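Local coordinates for protein plantazolicin methyltransferase BamL (Bacillus amyloliquefaciens subsp. plantarum, PDB 5DLY) that probably transfers methyl groups from S-adenosylmethionine to the amino terminus of the desmethyl precursor of the antibiotic plantazolicin, at residues T47-R58 with S151-V159. Numbering follows the deposited sequence.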
ATOM      1  N   THR A  47      -7.469   0.318   8.729  1.00 10.54           N
ATOM      2  CA  THR A  47      -8.181   1.349   7.988  1.00 10.46           C
ATOM      3  C   THR A  47      -8.979   0.681   6.880  1.00 10.50           C
ATOM      4  O   THR A  47     -10.168   0.948   6.753  1.00 11.08           O
ATOM      5  CB  THR A  47      -7.233   2.428   7.436  1.00 10.04           C
ATOM      6  OG1 THR A  47      -6.629   3.125   8.528  1.00 10.17           O
ATOM      7  CG2 THR A  47      -7.978   3.449   6.570  1.00 10.39           C
ATOM      8  N   PHE A  48      -8.363  -0.219   6.107  1.00 10.49           N
ATOM      9  CA  PHE A  48      -9.149  -0.845   5.045  1.00 10.89           C
ATOM     10  C   PHE A  48     -10.209  -1.810   5.570  1.00 11.05           C
ATOM     11  O   PHE A  48     -11.282  -1.918   4.985  1.00 11.49           O
ATOM     12  CB  PHE A  48      -8.315  -1.388   3.859  1.00 10.60           C
ATOM     13  CG  PHE A  48      -7.529  -2.656   4.133  1.00 10.76           C
ATOM     14  CD1 PHE A  48      -8.165  -3.872   4.397  1.00 10.86           C
ATOM     15  CD2 PHE A  48      -6.145  -2.648   4.005  1.00 10.52           C
ATOM     16  CE1 PHE A  48      -7.418  -5.036   4.584  1.00 10.37           C
ATOM     17  CE2 PHE A  48      -5.396  -3.805   4.184  1.00 10.61           C
ATOM     18  CZ  PHE A  48      -6.035  -4.998   4.483  1.00 10.56           C
ATOM     19  N   LEU A  49      -9.922  -2.480   6.687  1.00 11.25           N
ATOM     20  CA  LEU A  49     -10.924  -3.351   7.313  1.00 11.82           C
ATOM     21  C   LEU A  49     -12.105  -2.564   7.854  1.00 12.37           C
ATOM     22  O   LEU A  49     -13.261  -2.983   7.699  1.00 13.27           O
ATOM     23  CB  LEU A  49     -10.292  -4.216   8.395  1.00 11.31           C
ATOM     24  CG  LEU A  49      -9.292  -5.246   7.878  1.00 11.42           C
ATOM     25  CD1 LEU A  49      -8.606  -5.919   9.049  1.00 11.40           C
ATOM     26  CD2 LEU A  49      -9.955  -6.272   6.969  1.00 11.22           C
ATOM     27  N   SER A  50     -11.829  -1.420   8.472  1.00 12.74           N
ATOM     28  CA  SER A  50     -12.905  -0.582   8.982  1.00 13.45           C
ATOM     29  C   SER A  50     -13.734  -0.021   7.835  1.00 13.77           C
ATOM     30  O   SER A  50     -14.961   0.008   7.918  1.00 13.67           O
ATOM     31  CB  SER A  50     -12.357   0.546   9.848  1.00 13.96           C
ATOM     32  OG  SER A  50     -13.417   1.394  10.269  1.00 14.81           O
ATOM     33  N   PHE A  51     -13.062   0.402   6.763  1.00 13.43           N
ATOM     34  CA  PHE A  51     -13.743   0.914   5.583  1.00 13.94           C
ATOM     35  C   PHE A  51     -14.679  -0.139   5.005  1.00 14.02           C
ATOM     36  O   PHE A  51     -15.847   0.152   4.726  1.00 14.29           O
ATOM     37  CB  PHE A  51     -12.743   1.373   4.510  1.00 14.60           C
ATOM     38  CG  PHE A  51     -13.397   1.883   3.254  1.00 15.18           C
ATOM     39  CD1 PHE A  51     -13.703   1.008   2.201  1.00 15.10           C
ATOM     40  CD2 PHE A  51     -13.708   3.235   3.110  1.00 15.51           C
ATOM     41  CE1 PHE A  51     -14.311   1.478   1.039  1.00 15.66           C
ATOM     42  CE2 PHE A  51     -14.318   3.707   1.945  1.00 15.97           C
ATOM     43  CZ  PHE A  51     -14.619   2.826   0.915  1.00 15.90           C
ATOM     44  N   TYR A  52     -14.167  -1.362   4.857  1.00 14.47           N
ATOM     45  CA  TYR A  52     -14.919  -2.430   4.203  1.00 14.63           C
ATOM     46  C   TYR A  52     -16.205  -2.769   4.968  1.00 16.01           C
ATOM     47  O   TYR A  52     -17.292  -2.839   4.373  1.00 16.31           O
ATOM     48  CB  TYR A  52     -14.040  -3.679   3.955  1.00 14.31           C
ATOM     49  CG  TYR A  52     -14.661  -4.606   2.935  1.00 14.03           C
ATOM     50  CD1 TYR A  52     -15.622  -5.547   3.319  1.00 13.97           C
ATOM     51  CD2 TYR A  52     -14.331  -4.510   1.583  1.00 13.68           C
ATOM     52  CE1 TYR A  52     -16.229  -6.372   2.387  1.00 13.68           C
ATOM     53  CE2 TYR A  52     -14.928  -5.343   0.644  1.00 13.59           C
ATOM     54  CZ  TYR A  52     -15.880  -6.262   1.053  1.00 13.58           C
ATOM     55  OH  TYR A  52     -16.486  -7.080   0.125  1.00 14.08           O
ATOM     56  N   SER A  53     -16.071  -2.954   6.278  1.00 17.01           N
ATOM     57  CA  SER A  53     -17.211  -3.248   7.156  1.00 18.71           C
ATOM     58  C   SER A  53     -18.237  -2.119   7.190  1.00 19.39           C
ATOM     59  O   SER A  53     -19.443  -2.374   7.180  1.00 19.78           O
ATOM     60  CB  SER A  53     -16.741  -3.567   8.577  1.00 19.51           C
ATOM     61  OG  SER A  53     -16.391  -4.933   8.709  1.00 21.43           O
ATOM     62  N   SER A  54     -17.758  -0.878   7.224  1.00 19.94           N
ATOM     63  CA  SER A  54     -18.631   0.295   7.228  1.00 21.10           C
ATOM     64  C   SER A  54     -19.425   0.387   5.922  1.00 21.80           C
ATOM     65  O   SER A  54     -20.650   0.547   5.939  1.00 21.72           O
ATOM     66  CB  SER A  54     -17.811   1.572   7.464  1.00 21.85           C
ATOM     67  OG  SER A  54     -18.623   2.728   7.421  1.00 23.96           O
ATOM     68  N   LYS A  55     -18.721   0.247   4.802  1.00 21.27           N
ATOM     69  CA  LYS A  55     -19.318   0.384   3.475  1.00 21.90           C
ATOM     70  C   LYS A  55     -20.212  -0.804   3.108  1.00 21.29           C
ATOM     71  O   LYS A  55     -21.318  -0.613   2.599  1.00 21.63           O
ATOM     72  CB  LYS A  55     -18.224   0.589   2.416  1.00 22.99           C
ATOM     73  CG  LYS A  55     -18.720   0.811   0.996  1.00 24.67           C
ATOM     74  CD  LYS A  55     -19.004   2.269   0.676  1.00 25.90           C
ATOM     75  CE  LYS A  55     -19.379   2.426  -0.790  1.00 26.49           C
ATOM     76  NZ  LYS A  55     -19.710   3.828  -1.163  1.00 27.49           N
ATOM     77  N   PHE A  56     -19.751  -2.024   3.376  1.00 20.24           N
ATOM     78  CA  PHE A  56     -20.425  -3.208   2.824  1.00 20.23           C
ATOM     79  C   PHE A  56     -21.125  -4.119   3.838  1.00 20.37           C
ATOM     80  O   PHE A  56     -21.775  -5.091   3.446  1.00 20.33           O
ATOM     81  CB  PHE A  56     -19.466  -4.011   1.929  1.00 19.49           C
ATOM     82  CG  PHE A  56     -18.848  -3.201   0.813  1.00 19.07           C
ATOM     83  CD1 PHE A  56     -19.641  -2.630  -0.187  1.00 19.41           C
ATOM     84  CD2 PHE A  56     -17.467  -3.011   0.760  1.00 18.75           C
ATOM     85  CE1 PHE A  56     -19.069  -1.896  -1.215  1.00 19.06           C
ATOM     86  CE2 PHE A  56     -16.891  -2.275  -0.267  1.00 18.42           C
ATOM     87  CZ  PHE A  56     -17.691  -1.716  -1.258  1.00 19.03           C
ATOM     88  N   ASN A  57     -20.985  -3.812   5.129  1.00 20.60           N
ATOM     89  CA  ASN A  57     -21.695  -4.525   6.212  1.00 21.59           C
ATOM     90  C   ASN A  57     -21.404  -6.027   6.350  1.00 21.01           C
ATOM     91  O   ASN A  57     -22.207  -6.801   6.883  1.00 21.25           O
ATOM     92  CB  ASN A  57     -23.200  -4.227   6.166  1.00 23.18           C
ATOM     93  CG  ASN A  57     -23.497  -2.754   6.372  1.00 24.76           C
ATOM     94  OD1 ASN A  57     -23.993  -2.078   5.472  1.00 26.24           O
ATOM     95  ND2 ASN A  57     -23.162  -2.242   7.551  1.00 25.39           N
ATOM     96  N   ARG A  58     -20.238  -6.426   5.856  1.00 19.24           N
ATOM     97  CA  ARG A  58     -19.686  -7.744   6.124  1.00 18.63           C
ATOM     98  C   ARG A  58     -18.168  -7.631   6.110  1.00 18.21           C
ATOM     99  O   ARG A  58     -17.627  -6.617   5.667  1.00 18.05           O
ATOM    100  CB  ARG A  58     -20.163  -8.777   5.094  1.00 18.19           C
ATOM    101  CG  ARG A  58     -19.699  -8.527   3.666  1.00 17.74           C
ATOM    102  CD  ARG A  58     -19.876  -9.783   2.836  1.00 17.42           C
ATOM    103  NE  ARG A  58     -19.591  -9.590   1.413  1.00 17.05           N
ATOM    104  CZ  ARG A  58     -18.376  -9.623   0.865  1.00 16.51           C
ATOM    105  NH1 ARG A  58     -17.293  -9.830   1.606  1.00 15.97           N
ATOM    106  NH2 ARG A  58     -18.244  -9.461  -0.442  1.00 16.86           N
ATOM    107  N   SER A 151     -13.982  -7.366  -6.969  1.00 12.49           N
ATOM    108  CA  SER A 151     -15.319  -7.934  -6.802  1.00 12.81           C
ATOM    109  C   SER A 151     -16.373  -6.833  -6.898  1.00 13.33           C
ATOM    110  O   SER A 151     -16.046  -5.634  -6.961  1.00 13.13           O
ATOM    111  CB  SER A 151     -15.424  -8.669  -5.461  1.00 12.90           C
ATOM    112  OG  SER A 151     -15.578  -7.746  -4.393  1.00 13.08           O
ATOM    113  N   ASP A 152     -17.642  -7.230  -6.891  1.00 13.94           N
ATOM    114  CA  ASP A 152     -18.734  -6.261  -6.958  1.00 14.21           C
ATOM    115  C   ASP A 152     -18.792  -5.322  -5.744  1.00 14.11           C
ATOM    116  O   ASP A 152     -19.355  -4.243  -5.838  1.00 14.53           O
ATOM    117  CB  ASP A 152     -20.080  -6.975  -7.142  1.00 15.41           C
ATOM    118  CG  ASP A 152     -20.191  -7.688  -8.481  1.00 16.28           C
ATOM    119  OD1 ASP A 152     -19.400  -7.380  -9.394  1.00 17.33           O
ATOM    120  OD2 ASP A 152     -21.085  -8.552  -8.632  1.00 17.28           O
ATOM    121  N   GLN A 153     -18.219  -5.751  -4.618  1.00 13.73           N
ATOM    122  CA  GLN A 153     -18.112  -4.924  -3.411  1.00 13.99           C
ATOM    123  C   GLN A 153     -16.668  -4.962  -2.937  1.00 12.38           C
ATOM    124  O   GLN A 153     -16.249  -5.902  -2.259  1.00 12.06           O
ATOM    125  CB  GLN A 153     -19.038  -5.437  -2.308  1.00 16.09           C
ATOM    126  CG  GLN A 153     -20.518  -5.211  -2.593  1.00 18.82           C
ATOM    127  CD  GLN A 153     -21.416  -5.727  -1.487  1.00 20.71           C
ATOM    128  OE1 GLN A 153     -21.275  -6.864  -1.035  1.00 23.15           O
ATOM    129  NE2 GLN A 153     -22.344  -4.893  -1.043  1.00 22.38           N
ATOM    130  N   SER A 154     -15.898  -3.937  -3.286  1.00 11.23           N
ATOM    131  CA  SER A 154     -14.450  -4.036  -3.134  1.00 10.52           C
ATOM    132  C   SER A 154     -13.750  -2.691  -3.124  1.00 10.50           C
ATOM    133  O   SER A 154     -14.318  -1.665  -3.502  1.00 10.63           O
ATOM    134  CB  SER A 154     -13.863  -4.873  -4.279  1.00 10.40           C
ATOM    135  OG  SER A 154     -14.141  -4.238  -5.521  1.00 10.12           O
ATOM    136  N   CYS A 155     -12.478  -2.719  -2.730  1.00 10.34           N
ATOM    137  CA  CYS A 155     -11.632  -1.548  -2.878  1.00 10.18           C
ATOM    138  C   CYS A 155     -10.173  -1.924  -3.066  1.00  9.59           C
ATOM    139  O   CYS A 155      -9.720  -2.956  -2.563  1.00  9.37           O
ATOM    140  CB  CYS A 155     -11.773  -0.595  -1.683  1.00 10.91           C
ATOM    141  SG  CYS A 155     -11.315  -1.352  -0.116  1.00 13.11           S
ATOM    142  N   ILE A 156      -9.467  -1.082  -3.816  1.00  8.93           N
ATOM    143  CA  ILE A 156      -8.001  -1.025  -3.785  1.00  8.59           C
ATOM    144  C   ILE A 156      -7.647   0.096  -2.821  1.00  8.45           C
ATOM    145  O   ILE A 156      -8.157   1.207  -2.971  1.00  8.51           O
ATOM    146  CB  ILE A 156      -7.383  -0.696  -5.164  1.00  8.71           C
ATOM    147  CG1 ILE A 156      -7.923  -1.643  -6.240  1.00  8.89           C
ATOM    148  CG2 ILE A 156      -5.854  -0.791  -5.099  1.00  8.70           C
ATOM    149  CD1 ILE A 156      -7.421  -1.373  -7.644  1.00  9.21           C
ATOM    150  N   TYR A 157      -6.774  -0.179  -1.854  1.00  8.24           N
ATOM    151  CA  TYR A 157      -6.259   0.856  -0.956  1.00  8.00           C
ATOM    152  C   TYR A 157      -4.754   0.987  -1.157  1.00  8.06           C
ATOM    153  O   TYR A 157      -4.018   0.012  -1.018  1.00  7.88           O
ATOM    154  CB  TYR A 157      -6.612   0.547   0.508  1.00  8.17           C
ATOM    155  CG  TYR A 157      -6.169   1.595   1.516  1.00  8.14           C
ATOM    156  CD1 TYR A 157      -6.302   2.956   1.240  1.00  8.28           C
ATOM    157  CD2 TYR A 157      -5.637   1.222   2.761  1.00  8.27           C
ATOM    158  CE1 TYR A 157      -5.908   3.922   2.169  1.00  8.29           C
ATOM    159  CE2 TYR A 157      -5.248   2.177   3.696  1.00  8.28           C
ATOM    160  CZ  TYR A 157      -5.375   3.529   3.384  1.00  8.28           C
ATOM    161  OH  TYR A 157      -4.986   4.492   4.293  1.00  8.77           O
ATOM    162  N   ILE A 158      -4.311   2.199  -1.484  1.00  8.08           N
ATOM    163  CA  ILE A 158      -2.922   2.491  -1.838  1.00  8.26           C
ATOM    164  C   ILE A 158      -2.391   3.518  -0.853  1.00  8.56           C
ATOM    165  O   ILE A 158      -3.023   4.558  -0.649  1.00  8.79           O
ATOM    166  CB  ILE A 158      -2.825   3.099  -3.266  1.00  8.29           C
ATOM    167  CG1 ILE A 158      -3.455   2.170  -4.314  1.00  8.41           C
ATOM    168  CG2 ILE A 158      -1.371   3.403  -3.633  1.00  8.39           C
ATOM    169  CD1 ILE A 158      -3.635   2.796  -5.687  1.00  8.58           C
ATOM    170  N   VAL A 159      -1.255   3.223  -0.222  1.00  8.38           N
ATOM    171  CA  VAL A 159      -0.598   4.166   0.680  1.00  8.57           C
ATOM    172  C   VAL A 159       0.829   4.287   0.182  1.00  8.87           C
ATOM    173  O   VAL A 159       1.494   3.293   0.003  1.00  8.80           O
ATOM    174  CB  VAL A 159      -0.609   3.670   2.149  1.00  8.28           C
ATOM    175  CG1 VAL A 159       0.012   4.706   3.083  1.00  8.14           C
ATOM    176  CG2 VAL A 159      -2.031   3.365   2.587  1.00  8.39           C
TER
HETATM  177  O   HOH W   1      -4.843   4.681   6.973  1.00 12.15           O
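Gln153 meets Phe56 along most of its side chain. Its CB sits over one face of the ring, 3.7 Å from the centroid and 17° off the normal, a CH-pi contact. CG then passes over the rim at CD1 of Phe56, and CD lies by the same atom. OE1 points toward the Arg58 guanidinium, while amide NE2 ends 3.6 Å from Phe56 CD1, the amide plane turned well away from the ring plane. The extended chain beyond CG carries the amide past the rim, the two side chains running opposite ways. The aliphatic CG of Lys55 covers the other face of Phe56. Phe56 CD2 in turn stands over the centre of the Tyr52 ring, whose OH donates to the carbonyl O of Gln153 at 2.7 Å, tilted 34° from the carbonyl plane. Arg58 crosses the Gln153 amide at a slant, NE 4.0 Å from OE1, too long for a hydrogen bond; its NH1 makes a salt bridge to Asp125 on the neighbouring strand.

Further along, Cys155 SG approaches Phe51 CD1 obliquely at 4.1 Å, a sulfur-aromatic contact. Phe48 CB touches Tyr157 CD2 at 3.9 Å. The OH of Tyr157 shares a water with Thr47 OG1, which also bonds Ile43 O, while Trp261 stacks on both Tyr157 and Phe51. Helix 47-56 runs roughly antiparallel to strand 154-159 (156°, axes 9.5 Å apart), packing an aromatic-rich helix against the seven-stranded mixed sheet, order 3-2-1-4-5-7-6, of a class I Rossmann-like methyltransferase.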